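Local structure of putative cell invasion protein with MAC/Perforin domain (3KK7) at residues 75-80 with 206-211; 411-416 with 471-476; 101-106 with 254-259; 370-375 with 402-407. The protein is of unproven function but, as a putative cell invasion protein of the MACPF family from a gut symbiont, may act on membranes as perforin relatives do. One frame throughout, in Å; residues are numbered along the deposited sequence.

How the contacts relate
Contacts 1 and 3 both lie in the MACPF domain, and their segments alternate along the chain. Their centres are 30 Å apart. Contact 1 joins strand 75-76 to the end of helix 201-208, while contact 3 lies at the surface on the long strand 93-108. Contact 4 pairs the loop before strand 376-386 with the turn between strands 392-401 and 407-411. Its nearest atoms come within about 5 Å of contact 1 without touching it. Contact 2 follows in D2. Its first segment is joined to contact 4 through strand 407-411, with 23 Å between the two centres. Contacts 2 and 3 are the most distant pair, with centres 62 Å apart on opposite sides of the chain's centre.

Contact 1 (75-80 with 206-211); sequences AKYPVV and QSYGEF
Tyr77 turns the edge of its ring toward one face of Tyr208 in an edge-to-face pair. The ring centroids are 5.4 Å apart and the planes meet at 66°. Tyr77 CD2 lies above the rim of the Tyr208 ring, not over its middle. At its own edge the Tyr77 ring meets a backbone oxygen in its plane, with CE2 3.4 Å from Ser207 O. The CB of Tyr77 also packs on Tyr208 CE2 at 3.4 Å. CG anti to the carbonyl carbon (chi1 -53°) puts the Tyr77 ring beside Ser207 and Tyr208. The edge of Tyr208 faces a water in its plane. Tyr208 OH donates to this water at 2.7 Å, and the water donates in turn to Pro78 O. Val79 CG2 approaches Tyr208 CD2 at 4.1 Å. A leucine in place of Tyr208 would probably leave the edge of Tyr77 without an aromatic face and the water without its hydroxyl donor. Within the MACPF domain the contact joins the chain after strand 75-76 to the end of helix 201-208. Ser59 OG of strand 58-60 hydrogen-bonds with both Tyr77 N and Tyr208 O. Helix 190-198 packs on Tyr208 through Leu191, Ala195 and Phe192, the last ring edge-to-face.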
loop_
_atom_site.group_PDB
_atom_site.type_symbol
_atom_site.label_atom_id
_atom_site.label_comp_id
_atom_site.label_asym_id
_atom_site.label_seq_id
_atom_site.Cartn_x
_atom_site.Cartn_y
_atom_site.Cartn_z
ATOM N N ALA A 75 -7.044 -8.638 7.626
ATOM C CA ALA A 75 -6.006 -9.440 6.975
ATOM C C ALA A 75 -6.616 -10.006 5.704
ATOM O O ALA A 75 -7.669 -10.627 5.765
ATOM C CB ALA A 75 -5.562 -10.565 7.891
ATOM N N LYS A 76 -5.995 -9.789 4.551
ATOM C CA LYS A 76 -6.630 -10.206 3.303
ATOM C C LYS A 76 -5.980 -11.406 2.623
ATOM O O LYS A 76 -6.476 -12.514 2.767
ATOM C CB LYS A 76 -6.749 -9.015 2.351
ATOM C CG LYS A 76 -7.716 -7.901 2.818
ATOM C CD LYS A 76 -9.215 -8.300 2.803
ATOM C CE LYS A 76 -10.049 -7.214 3.477
ATOM N NZ LYS A 76 -11.200 -7.760 4.250
ATOM N N TYR A 77 -4.896 -11.206 1.877
ATOM C CA TYR A 77 -4.238 -12.294 1.172
ATOM C C TYR A 77 -2.738 -12.320 1.394
ATOM O O TYR A 77 -2.113 -11.314 1.770
ATOM C CB TYR A 77 -4.479 -12.201 -0.326
ATOM C CG TYR A 77 -5.921 -12.089 -0.724
ATOM C CD1 TYR A 77 -6.739 -13.216 -0.788
ATOM C CD2 TYR A 77 -6.469 -10.846 -1.066
ATOM C CE1 TYR A 77 -8.055 -13.106 -1.170
ATOM C CE2 TYR A 77 -7.788 -10.722 -1.436
ATOM C CZ TYR A 77 -8.576 -11.846 -1.488
ATOM O OH TYR A 77 -9.894 -11.702 -1.853
ATOM N N PRO A 78 -2.141 -13.477 1.144
ATOM C CA PRO A 78 -0.707 -13.548 1.408
ATOM C C PRO A 78 0.089 -12.740 0.408
ATOM O O PRO A 78 -0.195 -12.803 -0.784
ATOM C CB PRO A 78 -0.359 -15.043 1.262
ATOM C CG PRO A 78 -1.615 -15.774 0.982
ATOM C CD PRO A 78 -2.780 -14.798 0.998
ATOM N N VAL A 79 1.067 -11.985 0.905
ATOM C CA VAL A 79 2.059 -11.330 0.061
ATOM C C VAL A 79 3.365 -12.145 0.113
ATOM O O VAL A 79 3.938 -12.506 -0.930
ATOM C CB VAL A 79 2.284 -9.897 0.502
ATOM C CG1 VAL A 79 3.442 -9.307 -0.221
ATOM C CG2 VAL A 79 1.009 -9.110 0.274
ATOM N N VAL A 80 3.805 -12.468 1.322
ATOM C CA VAL A 80 4.948 -13.353 1.475
ATOM C C VAL A 80 4.462 -14.786 1.487
ATOM O O VAL A 80 3.492 -15.105 2.176
ATOM C CB VAL A 80 5.749 -13.072 2.761
ATOM C CG1 VAL A 80 6.994 -13.931 2.774
ATOM C CG2 VAL A 80 6.140 -11.592 2.848
ATOM N N GLN A 206 -6.771 -2.334 -4.172
ATOM C CA GLN A 206 -8.195 -2.556 -3.889
ATOM C C GLN A 206 -8.437 -3.966 -3.376
ATOM O O GLN A 206 -9.217 -4.190 -2.469
ATOM C CB GLN A 206 -9.024 -2.400 -5.139
ATOM C CG GLN A 206 -9.089 -1.032 -5.670
ATOM C CD GLN A 206 -9.732 -0.973 -7.071
ATOM O OE1 GLN A 206 -9.973 0.133 -7.579
ATOM N NE2 GLN A 206 -10.001 -2.144 -7.702
ATOM N N SER A 207 -7.754 -4.917 -3.977
ATOM C CA SER A 207 -7.923 -6.292 -3.626
ATOM C C SER A 207 -7.141 -6.690 -2.348
ATOM O O SER A 207 -7.718 -7.319 -1.450
ATOM C CB SER A 207 -7.512 -7.143 -4.817
ATOM O OG SER A 207 -7.446 -8.466 -4.378
ATOM N N TYR A 208 -5.848 -6.331 -2.274
ATOM C CA TYR A 208 -4.993 -6.702 -1.144
ATOM C C TYR A 208 -5.081 -5.774 0.079
ATOM O O TYR A 208 -4.941 -6.237 1.208
ATOM C CB TYR A 208 -3.522 -6.771 -1.582
ATOM C CG TYR A 208 -3.195 -8.041 -2.301
ATOM C CD1 TYR A 208 -3.493 -8.187 -3.639
ATOM C CD2 TYR A 208 -2.650 -9.129 -1.629
ATOM C CE1 TYR A 208 -3.220 -9.371 -4.314
ATOM C CE2 TYR A 208 -2.374 -10.319 -2.299
ATOM C CZ TYR A 208 -2.669 -10.421 -3.633
ATOM O OH TYR A 208 -2.418 -11.558 -4.311
ATOM N N GLY A 209 -5.334 -4.479 -0.139
ATOM C CA GLY A 209 -5.086 -3.476 0.891
ATOM C C GLY A 209 -3.734 -2.798 0.663
ATOM O O GLY A 209 -3.106 -2.977 -0.386
ATOM N N GLU A 210 -3.268 -2.050 1.661
ATOM C CA GLU A 210 -2.126 -1.172 1.486
ATOM C C GLU A 210 -0.852 -1.609 2.185
ATOM O O GLU A 210 0.221 -1.111 1.866
ATOM C CB GLU A 210 -2.496 0.245 1.944
ATOM C CG GLU A 210 -3.855 0.793 1.375
ATOM C CD GLU A 210 -5.005 0.557 2.335
ATOM O OE1 GLU A 210 -4.971 -0.485 2.999
ATOM O OE2 GLU A 210 -5.916 1.399 2.477
ATOM N N PHE A 211 -0.946 -2.551 3.115
ATOM C CA PHE A 211 0.196 -2.878 3.956
ATOM C C PHE A 211 0.398 -4.365 4.160
ATOM O O PHE A 211 -0.511 -5.176 3.923
ATOM C CB PHE A 211 0.038 -2.203 5.303
ATOM C CG PHE A 211 0.050 -0.705 5.221
ATOM C CD1 PHE A 211 1.244 -0.026 5.110
ATOM C CD2 PHE A 211 -1.133 0.018 5.267
ATOM C CE1 PHE A 211 1.263 1.352 5.017
ATOM C CE2 PHE A 211 -1.118 1.398 5.183
ATOM C CZ PHE A 211 0.077 2.061 5.055
HETATM O O HOH W 1 -1.930 -13.621 -2.680
#

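Contact 2 (411-416 with 471-476); sequences SNPDAA and INNVDE
Pro413 lays its ring across the side chains of Asn472 and Asn473, meeting both at a slant. Its CB is 3.9 Å from Asn472 CG, and its CG and CD are about as far from Asn472 CB. The same CD comes to 3.1 Å from Asn473 OD1, and Pro413 CG is close to this oxygen too. The Asn473 amide comes nearest to the proline ring with its oxygen. Asn472 points its own oxygen at Ser411. Ser411 OG donates to Asn472 OD1 at 3.1 Å, with the donor tilted 29° from the carbonyl plane. Asn472 CG sits beside its backbone N (chi1 -64°), and this carries the amide between Ser411 and Pro413. The backbones meet where strands 407-411 and 468-472, parallel neighbours in the mixed sheet of the D2 domain, come to an end. Ser411 N gives a weak hydrogen bond to Ile471 O at 3.1 Å. Asn473 N donates to Ser411 O at 3.3 Å, nearly along the C=O axis. Asn473 has positive phi, and the chain changes course there on its way to the sheet that begins with strand 480-484. The Asn473 carbonyl oxygen hydrogen-bonds to Ser497 OG, and Ile471 packs on Tyr499 and Phe501 of that next sheet.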
loop_
_atom_site.group_PDB
_atom_site.type_symbol
_atom_site.label_atom_id
_atom_site.label_comp_id
_atom_site.label_asym_id
_atom_site.label_seq_id
_atom_site.Cartn_x
_atom_site.Cartn_y
_atom_site.Cartn_z
ATOM N N SER A 411 17.803 8.731 -21.189
ATOM C CA SER A 411 18.611 9.946 -21.221
ATOM C C SER A 411 19.994 9.722 -21.767
ATOM O O SER A 411 20.490 8.593 -21.769
ATOM C CB SER A 411 18.716 10.535 -19.819
ATOM O OG SER A 411 18.506 9.518 -18.851
ATOM N N ASN A 412 20.600 10.822 -22.233
ATOM C CA ASN A 412 21.991 10.865 -22.708
ATOM C C ASN A 412 22.780 11.702 -21.701
ATOM O O ASN A 412 22.744 12.935 -21.749
ATOM C CB ASN A 412 22.091 11.483 -24.123
ATOM C CG ASN A 412 21.148 10.795 -25.160
ATOM O OD1 ASN A 412 20.197 10.075 -24.790
ATOM N ND2 ASN A 412 21.410 11.033 -26.466
ATOM N N PRO A 413 23.486 11.042 -20.766
ATOM C CA PRO A 413 24.108 11.806 -19.686
ATOM C C PRO A 413 25.200 12.762 -20.185
ATOM O O PRO A 413 25.532 13.722 -19.488
ATOM C CB PRO A 413 24.659 10.717 -18.761
ATOM C CG PRO A 413 24.909 9.552 -19.647
ATOM C CD PRO A 413 23.856 9.614 -20.717
ATOM N N ASP A 414 25.714 12.514 -21.395
ATOM C CA ASP A 414 26.673 13.420 -22.051
ATOM C C ASP A 414 26.016 14.631 -22.729
ATOM O O ASP A 414 26.690 15.450 -23.352
ATOM C CB ASP A 414 27.552 12.648 -23.059
ATOM C CG ASP A 414 28.798 12.008 -22.404
ATOM O OD1 ASP A 414 28.873 11.920 -21.155
ATOM O OD2 ASP A 414 29.721 11.594 -23.147
ATOM N N ALA A 415 24.702 14.747 -22.595
ATOM C CA ALA A 415 23.974 15.880 -23.132
ATOM C C ALA A 415 24.332 17.180 -22.405
ATOM O O ALA A 415 24.232 18.246 -23.005
ATOM C CB ALA A 415 22.461 15.621 -23.063
ATOM N N ALA A 416 24.734 17.096 -21.131
ATOM C CA ALA A 416 25.136 18.289 -20.356
ATOM C C ALA A 416 26.484 18.869 -20.831
ATOM O O ALA A 416 26.718 20.081 -20.721
ATOM C CB ALA A 416 25.191 17.978 -18.855
ATOM N N ILE A 471 16.899 6.600 -17.193
ATOM C CA ILE A 471 17.816 5.493 -17.438
ATOM C C ILE A 471 18.839 5.965 -18.469
ATOM O O ILE A 471 18.519 6.148 -19.654
ATOM C CB ILE A 471 17.129 4.224 -17.971
ATOM C CG1 ILE A 471 15.750 3.990 -17.353
ATOM C CG2 ILE A 471 18.031 3.005 -17.704
ATOM C CD1 ILE A 471 14.972 2.888 -18.086
ATOM N N ASN A 472 20.066 6.186 -18.006
ATOM C CA ASN A 472 21.154 6.646 -18.883
ATOM C C ASN A 472 21.649 5.540 -19.777
ATOM O O ASN A 472 21.591 4.368 -19.406
ATOM C CB ASN A 472 22.356 7.120 -18.072
ATOM C CG ASN A 472 22.056 8.319 -17.219
ATOM O OD1 ASN A 472 21.290 9.206 -17.611
ATOM N ND2 ASN A 472 22.689 8.380 -16.049
ATOM N N ASN A 473 22.163 5.925 -20.942
ATOM C CA ASN A 473 22.838 4.991 -21.834
ATOM C C ASN A 473 22.009 3.747 -22.143
ATOM O O ASN A 473 22.540 2.629 -22.131
ATOM C CB ASN A 473 24.172 4.571 -21.215
ATOM C CG ASN A 473 24.991 5.749 -20.761
ATOM O OD1 ASN A 473 24.975 6.799 -21.398
ATOM N ND2 ASN A 473 25.714 5.592 -19.659
ATOM N N VAL A 474 20.713 3.931 -22.398
ATOM C CA VAL A 474 19.874 2.797 -22.759
ATOM C C VAL A 474 20.315 2.360 -24.127
ATOM O O VAL A 474 20.510 3.192 -25.006
ATOM C CB VAL A 474 18.386 3.115 -22.769
ATOM C CG1 VAL A 474 17.639 2.074 -23.592
ATOM C CG2 VAL A 474 17.850 3.167 -21.341
ATOM N N ASP A 475 20.513 1.053 -24.278
ATOM C CA ASP A 475 21.007 0.470 -25.519
ATOM C C ASP A 475 20.439 -0.938 -25.642
ATOM O O ASP A 475 20.900 -1.890 -25.006
ATOM C CB ASP A 475 22.550 0.488 -25.559
ATOM C CG ASP A 475 23.143 -0.187 -26.822
ATOM O OD1 ASP A 475 22.484 -1.030 -27.479
ATOM O OD2 ASP A 475 24.312 0.121 -27.127
ATOM N N GLU A 476 19.423 -1.046 -26.489
ATOM C CA GLU A 476 18.734 -2.295 -26.719
ATOM C C GLU A 476 19.671 -3.427 -27.172
ATOM O O GLU A 476 19.320 -4.592 -27.004
ATOM C CB GLU A 476 17.614 -2.081 -27.737
ATOM C CG GLU A 476 16.404 -1.304 -27.196
ATOM C CD GLU A 476 16.638 0.190 -27.015
ATOM O OE1 GLU A 476 17.475 0.734 -27.742
ATOM O OE2 GLU A 476 15.988 0.818 -26.134
#

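Contact 3 (101-106 with 254-259); sequences TETKAL and KNKKPT
Thr101 and Thr103, on the long strand 93-108 of the MACPF antiparallel sheet, face the loop around Lys256 and Pro258. This loop lies in the insertion between strands 220-230 and 288-298. In pore-forming relatives the matching insertion refolds into a membrane hairpin; nothing here demonstrates that step for this protein. Thr101 meets the loop with both branches. Its CG2 sits 3.5 Å from Lys256 O and 3.8 Å from Pro258 CB, where the two side chains cross at about a right angle. Its OG1 faces Lys256 NZ at 3.5 Å. Lys256 centres an inverse gamma turn, in which Lys257 N donates to Asn255 O at 2.7 Å. From this turn the Lys256 side chain bends at chi3 (-69°) and again at chi4, bringing NZ to the side chains of Thr101 and Thr103. There NZ also lies 3.9 Å from Thr103 CG2. Trp253 of strand 251-254 touches both threonines. Residues 260-269, just beyond the loop, are not modelled. No hydrogen bond or ion pair joins the two segments. Methyl and ring packing with a loose amine-hydroxyl approach, at the protein surface, is consistent with a weak attachment of the loop to the strand.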
loop_
_atom_site.group_PDB
_atom_site.type_symbol
_atom_site.label_atom_id
_atom_site.label_comp_id
_atom_site.label_asym_id
_atom_site.label_seq_id
_atom_site.Cartn_x
_atom_site.Cartn_y
_atom_site.Cartn_z
ATOM N N THR A 101 -2.948 -8.229 29.944
ATOM C CA THR A 101 -4.263 -7.691 29.615
ATOM C C THR A 101 -4.002 -6.246 29.289
ATOM O O THR A 101 -3.011 -5.694 29.721
ATOM C CB THR A 101 -5.253 -7.780 30.777
ATOM O OG1 THR A 101 -4.794 -6.963 31.853
ATOM C CG2 THR A 101 -5.394 -9.202 31.261
ATOM N N GLU A 102 -4.886 -5.640 28.519
ATOM C CA GLU A 102 -4.715 -4.262 28.075
ATOM C C GLU A 102 -6.099 -3.630 27.902
ATOM O O GLU A 102 -6.991 -4.229 27.298
ATOM C CB GLU A 102 -3.969 -4.250 26.735
ATOM C CG GLU A 102 -3.080 -3.039 26.498
ATOM C CD GLU A 102 -1.662 -3.205 27.089
ATOM O OE1 GLU A 102 -0.932 -4.145 26.668
ATOM O OE2 GLU A 102 -1.270 -2.377 27.957
ATOM N N THR A 103 -6.296 -2.442 28.456
ATOM C CA THR A 103 -7.468 -1.643 28.102
ATOM C C THR A 103 -6.978 -0.288 27.590
ATOM O O THR A 103 -5.978 0.258 28.069
ATOM C CB THR A 103 -8.440 -1.481 29.264
ATOM O OG1 THR A 103 -7.782 -0.821 30.335
ATOM C CG2 THR A 103 -8.947 -2.838 29.745
ATOM N N LYS A 104 -7.630 0.199 26.550
ATOM C CA LYS A 104 -7.325 1.500 25.979
ATOM C C LYS A 104 -8.675 2.101 25.646
ATOM O O LYS A 104 -9.538 1.399 25.141
ATOM C CB LYS A 104 -6.542 1.422 24.650
ATOM C CG LYS A 104 -5.487 0.348 24.462
ATOM C CD LYS A 104 -5.325 0.113 22.938
ATOM C CE LYS A 104 -4.147 -0.811 22.540
ATOM N NZ LYS A 104 -4.041 -0.865 21.046
ATOM N N ALA A 105 -8.833 3.391 25.897
ATOM C CA ALA A 105 -10.040 4.124 25.529
ATOM C C ALA A 105 -9.599 5.345 24.735
ATOM O O ALA A 105 -8.567 5.930 25.018
ATOM C CB ALA A 105 -10.836 4.541 26.779
ATOM N N LEU A 106 -10.379 5.713 23.734
ATOM C CA LEU A 106 -10.094 6.898 22.935
ATOM C C LEU A 106 -11.378 7.693 22.712
ATOM O O LEU A 106 -12.377 7.142 22.283
ATOM C CB LEU A 106 -9.514 6.484 21.587
ATOM C CG LEU A 106 -9.022 7.612 20.691
ATOM C CD1 LEU A 106 -7.884 8.388 21.408
ATOM C CD2 LEU A 106 -8.577 7.002 19.354
ATOM N N LYS A 254 -13.988 -7.002 36.429
ATOM C CA LYS A 254 -13.609 -7.425 37.788
ATOM C C LYS A 254 -12.548 -8.504 37.706
ATOM O O LYS A 254 -12.718 -9.457 36.950
ATOM C CB LYS A 254 -14.776 -8.046 38.538
ATOM C CG LYS A 254 -15.911 -7.125 38.908
ATOM C CD LYS A 254 -16.659 -7.674 40.152
ATOM C CE LYS A 254 -18.153 -7.478 40.052
ATOM N NZ LYS A 254 -18.719 -8.450 39.073
ATOM N N ASN A 255 -11.481 -8.380 38.494
ATOM C CA ASN A 255 -10.447 -9.433 38.591
ATOM C C ASN A 255 -9.789 -9.731 37.233
ATOM O O ASN A 255 -9.806 -10.872 36.775
ATOM C CB ASN A 255 -11.040 -10.740 39.191
ATOM C CG ASN A 255 -12.053 -10.481 40.326
ATOM O OD1 ASN A 255 -11.690 -10.048 41.424
ATOM N ND2 ASN A 255 -13.328 -10.768 40.058
ATOM N N LYS A 256 -9.191 -8.713 36.608
ATOM C CA LYS A 256 -8.693 -8.823 35.215
ATOM C C LYS A 256 -7.401 -9.664 35.085
ATOM O O LYS A 256 -6.348 -9.179 34.658
ATOM C CB LYS A 256 -8.576 -7.428 34.542
ATOM C CG LYS A 256 -7.320 -6.581 34.848
ATOM C CD LYS A 256 -7.575 -5.059 34.775
ATOM C CE LYS A 256 -7.854 -4.538 33.369
ATOM N NZ LYS A 256 -6.632 -4.083 32.620
ATOM N N LYS A 257 -7.509 -10.944 35.441
ATOM C CA LYS A 257 -6.401 -11.902 35.309
ATOM C C LYS A 257 -6.147 -12.205 33.820
ATOM O O LYS A 257 -7.102 -12.205 33.024
ATOM C CB LYS A 257 -6.718 -13.222 36.044
ATOM C CG LYS A 257 -6.874 -13.125 37.573
ATOM C CD LYS A 257 -7.334 -14.468 38.171
ATOM C CE LYS A 257 -6.323 -15.606 37.937
ATOM N NZ LYS A 257 -6.806 -16.933 38.424
ATOM N N PRO A 258 -4.867 -12.444 33.436
ATOM C CA PRO A 258 -4.530 -12.901 32.071
ATOM C C PRO A 258 -4.427 -14.435 31.942
ATOM O O PRO A 258 -4.686 -15.164 32.924
ATOM C CB PRO A 258 -3.152 -12.268 31.838
ATOM C CG PRO A 258 -2.512 -12.254 33.207
ATOM C CD PRO A 258 -3.652 -12.075 34.202
ATOM N N THR A 259 -4.063 -14.901 30.738
ATOM C CA THR A 259 -3.631 -16.292 30.510
ATOM C C THR A 259 -4.789 -17.288 30.674
ATOM O O THR A 259 -4.650 -18.349 31.285
ATOM C CB THR A 259 -2.344 -16.648 31.396
ATOM O OG1 THR A 259 -1.556 -17.650 30.742
ATOM C CG2 THR A 259 -2.680 -17.105 32.838
#

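Contact 4 (370-375 with 402-407); sequences ESLEEP and TRQGDK
Leu372 places its CD1 over one face of the Arg403 guanidinium, 3.4 Å from NH2. Arg403 belongs to a type I beta turn running from Thr402 to Gly405, which connects strands 392-401 and 407-411. The other methyl, Leu372 CD2, lies 3.7 Å from Gln404 CG, and these two side chains run side by side. Beside them the backbones are joined by one hydrogen bond, from Glu373 N to Arg403 O at 2.9 Å. It meets the oxygen in the carbonyl plane, on a lone pair. Pro375 CD packs near Arg403 CG at 4.3 Å, just before strand 376-386 begins. Replacing Leu372 by alanine would remove both methyls and is likely to open a gap over the guanidinium face and beside Gln404. Further out, polar partners hold the flat end of Arg403. NE forms a salt bridge with the terminal carboxylate of Leu541. NH1 bonds to Tyr197 O and NH2 to Trp35 O. The charge of this buried residue is probably balanced by the Leu541 carboxylate. Gln404 is backed by Phe355 and Arg358 of helix 353-363. Within the turn, Gly405 N donates to Thr402 O at 3.0 Å. Asp406 N donates to Thr402 OG1 at 3.1 Å, with an angle of 155° at the hydrogen.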
loop_
_atom_site.group_PDB
_atom_site.type_symbol
_atom_site.label_atom_id
_atom_site.label_comp_id
_atom_site.label_asym_id
_atom_site.label_seq_id
_atom_site.Cartn_x
_atom_site.Cartn_y
_atom_site.Cartn_z
ATOM N N GLU A 370 -6.477 4.010 -13.052
ATOM C CA GLU A 370 -7.466 2.975 -12.726
ATOM C C GLU A 370 -6.980 1.604 -13.249
ATOM O O GLU A 370 -7.004 0.611 -12.506
ATOM C CB GLU A 370 -8.882 3.328 -13.262
ATOM C CG GLU A 370 -9.451 4.762 -12.933
ATOM C CD GLU A 370 -10.643 4.807 -11.923
ATOM O OE1 GLU A 370 -10.631 4.129 -10.875
ATOM O OE2 GLU A 370 -11.601 5.560 -12.170
ATOM N N SER A 371 -6.506 1.561 -14.492
ATOM C CA SER A 371 -6.107 0.281 -15.109
ATOM C C SER A 371 -4.985 0.376 -16.119
ATOM O O SER A 371 -4.707 1.435 -16.654
ATOM C CB SER A 371 -7.312 -0.335 -15.807
ATOM O OG SER A 371 -8.009 0.683 -16.473
ATOM N N LEU A 372 -4.368 -0.774 -16.397
ATOM C CA LEU A 372 -3.223 -0.829 -17.281
ATOM C C LEU A 372 -3.641 -0.345 -18.668
ATOM O O LEU A 372 -4.800 -0.449 -19.025
ATOM C CB LEU A 372 -2.607 -2.237 -17.285
ATOM C CG LEU A 372 -2.073 -2.732 -15.925
ATOM C CD1 LEU A 372 -1.396 -4.050 -16.080
ATOM C CD2 LEU A 372 -1.104 -1.746 -15.208
ATOM N N GLU A 373 -2.701 0.233 -19.415
ATOM C CA GLU A 373 -2.995 0.921 -20.677
ATOM C C GLU A 373 -1.959 0.615 -21.776
ATOM O O GLU A 373 -1.007 -0.126 -21.550
ATOM C CB GLU A 373 -3.079 2.425 -20.428
ATOM C CG GLU A 373 -4.274 2.859 -19.596
ATOM C CD GLU A 373 -4.255 4.367 -19.217
ATOM O OE1 GLU A 373 -3.610 5.195 -19.916
ATOM O OE2 GLU A 373 -4.891 4.724 -18.192
ATOM N N GLU A 374 -2.175 1.167 -22.973
ATOM C CA GLU A 374 -1.280 0.932 -24.106
ATOM C C GLU A 374 0.040 1.631 -23.849
ATOM O O GLU A 374 0.054 2.819 -23.537
ATOM C CB GLU A 374 -1.874 1.480 -25.417
ATOM C CG GLU A 374 -0.986 1.271 -26.693
ATOM C CD GLU A 374 -1.584 1.885 -27.974
ATOM O OE1 GLU A 374 -2.783 2.245 -27.968
ATOM O OE2 GLU A 374 -0.839 2.003 -28.977
ATOM N N PRO A 375 1.153 0.898 -23.969
ATOM C CA PRO A 375 2.448 1.559 -23.930
ATOM C C PRO A 375 2.847 2.210 -25.271
ATOM O O PRO A 375 2.294 1.892 -26.314
ATOM C CB PRO A 375 3.402 0.432 -23.552
ATOM C CG PRO A 375 2.737 -0.777 -23.962
ATOM C CD PRO A 375 1.284 -0.562 -23.879
ATOM N N THR A 402 5.105 3.105 -19.862
ATOM C CA THR A 402 4.796 1.712 -19.549
ATOM C C THR A 402 3.296 1.490 -19.469
ATOM O O THR A 402 2.532 2.429 -19.544
ATOM C CB THR A 402 5.457 1.271 -18.216
ATOM O OG1 THR A 402 4.818 1.920 -17.102
ATOM C CG2 THR A 402 6.946 1.598 -18.225
ATOM N N ARG A 403 2.885 0.246 -19.283
ATOM C CA ARG A 403 1.485 -0.096 -19.107
ATOM C C ARG A 403 0.852 0.619 -17.913
ATOM O O ARG A 403 -0.352 0.970 -17.911
ATOM C CB ARG A 403 1.341 -1.596 -18.867
ATOM C CG ARG A 403 1.650 -2.484 -20.063
ATOM C CD ARG A 403 1.200 -3.916 -19.772
ATOM N NE ARG A 403 2.026 -4.530 -18.742
ATOM C CZ ARG A 403 1.670 -5.556 -17.962
ATOM N NH1 ARG A 403 2.525 -6.010 -17.054
ATOM N NH2 ARG A 403 0.481 -6.129 -18.063
ATOM N N GLN A 404 1.684 0.815 -16.897
ATOM C CA GLN A 404 1.263 1.366 -15.618
ATOM C C GLN A 404 1.240 2.879 -15.731
ATOM O O GLN A 404 0.731 3.569 -14.858
ATOM C CB GLN A 404 2.232 0.911 -14.522
ATOM C CG GLN A 404 2.353 -0.622 -14.305
ATOM C CD GLN A 404 3.202 -1.398 -15.351
ATOM O OE1 GLN A 404 4.015 -0.819 -16.085
ATOM N NE2 GLN A 404 2.995 -2.718 -15.417
ATOM N N GLY A 405 1.800 3.393 -16.824
ATOM C CA GLY A 405 1.826 4.834 -17.085
ATOM C C GLY A 405 3.031 5.542 -16.485
ATOM O O GLY A 405 2.991 6.732 -16.238
ATOM N N ASP A 406 4.110 4.806 -16.267
ATOM C CA ASP A 406 5.365 5.374 -15.791
ATOM C C ASP A 406 6.098 5.870 -17.023
ATOM O O ASP A 406 5.912 5.314 -18.089
ATOM C CB ASP A 406 6.198 4.295 -15.084
ATOM C CG ASP A 406 5.390 3.502 -14.083
ATOM O OD1 ASP A 406 4.783 4.121 -13.161
ATOM O OD2 ASP A 406 5.359 2.259 -14.218
ATOM N N LYS A 407 6.923 6.904 -16.871
ATOM C CA LYS A 407 7.710 7.435 -17.969
ATOM C C LYS A 407 9.180 7.098 -17.755
ATOM O O LYS A 407 9.821 7.620 -16.847
ATOM C CB LYS A 407 7.502 8.955 -18.114
ATOM C CG LYS A 407 6.040 9.373 -18.050
ATOM C CD LYS A 407 5.688 10.578 -18.906
ATOM C CE LYS A 407 4.171 10.810 -18.936
ATOM N NZ LYS A 407 3.618 10.944 -20.320
#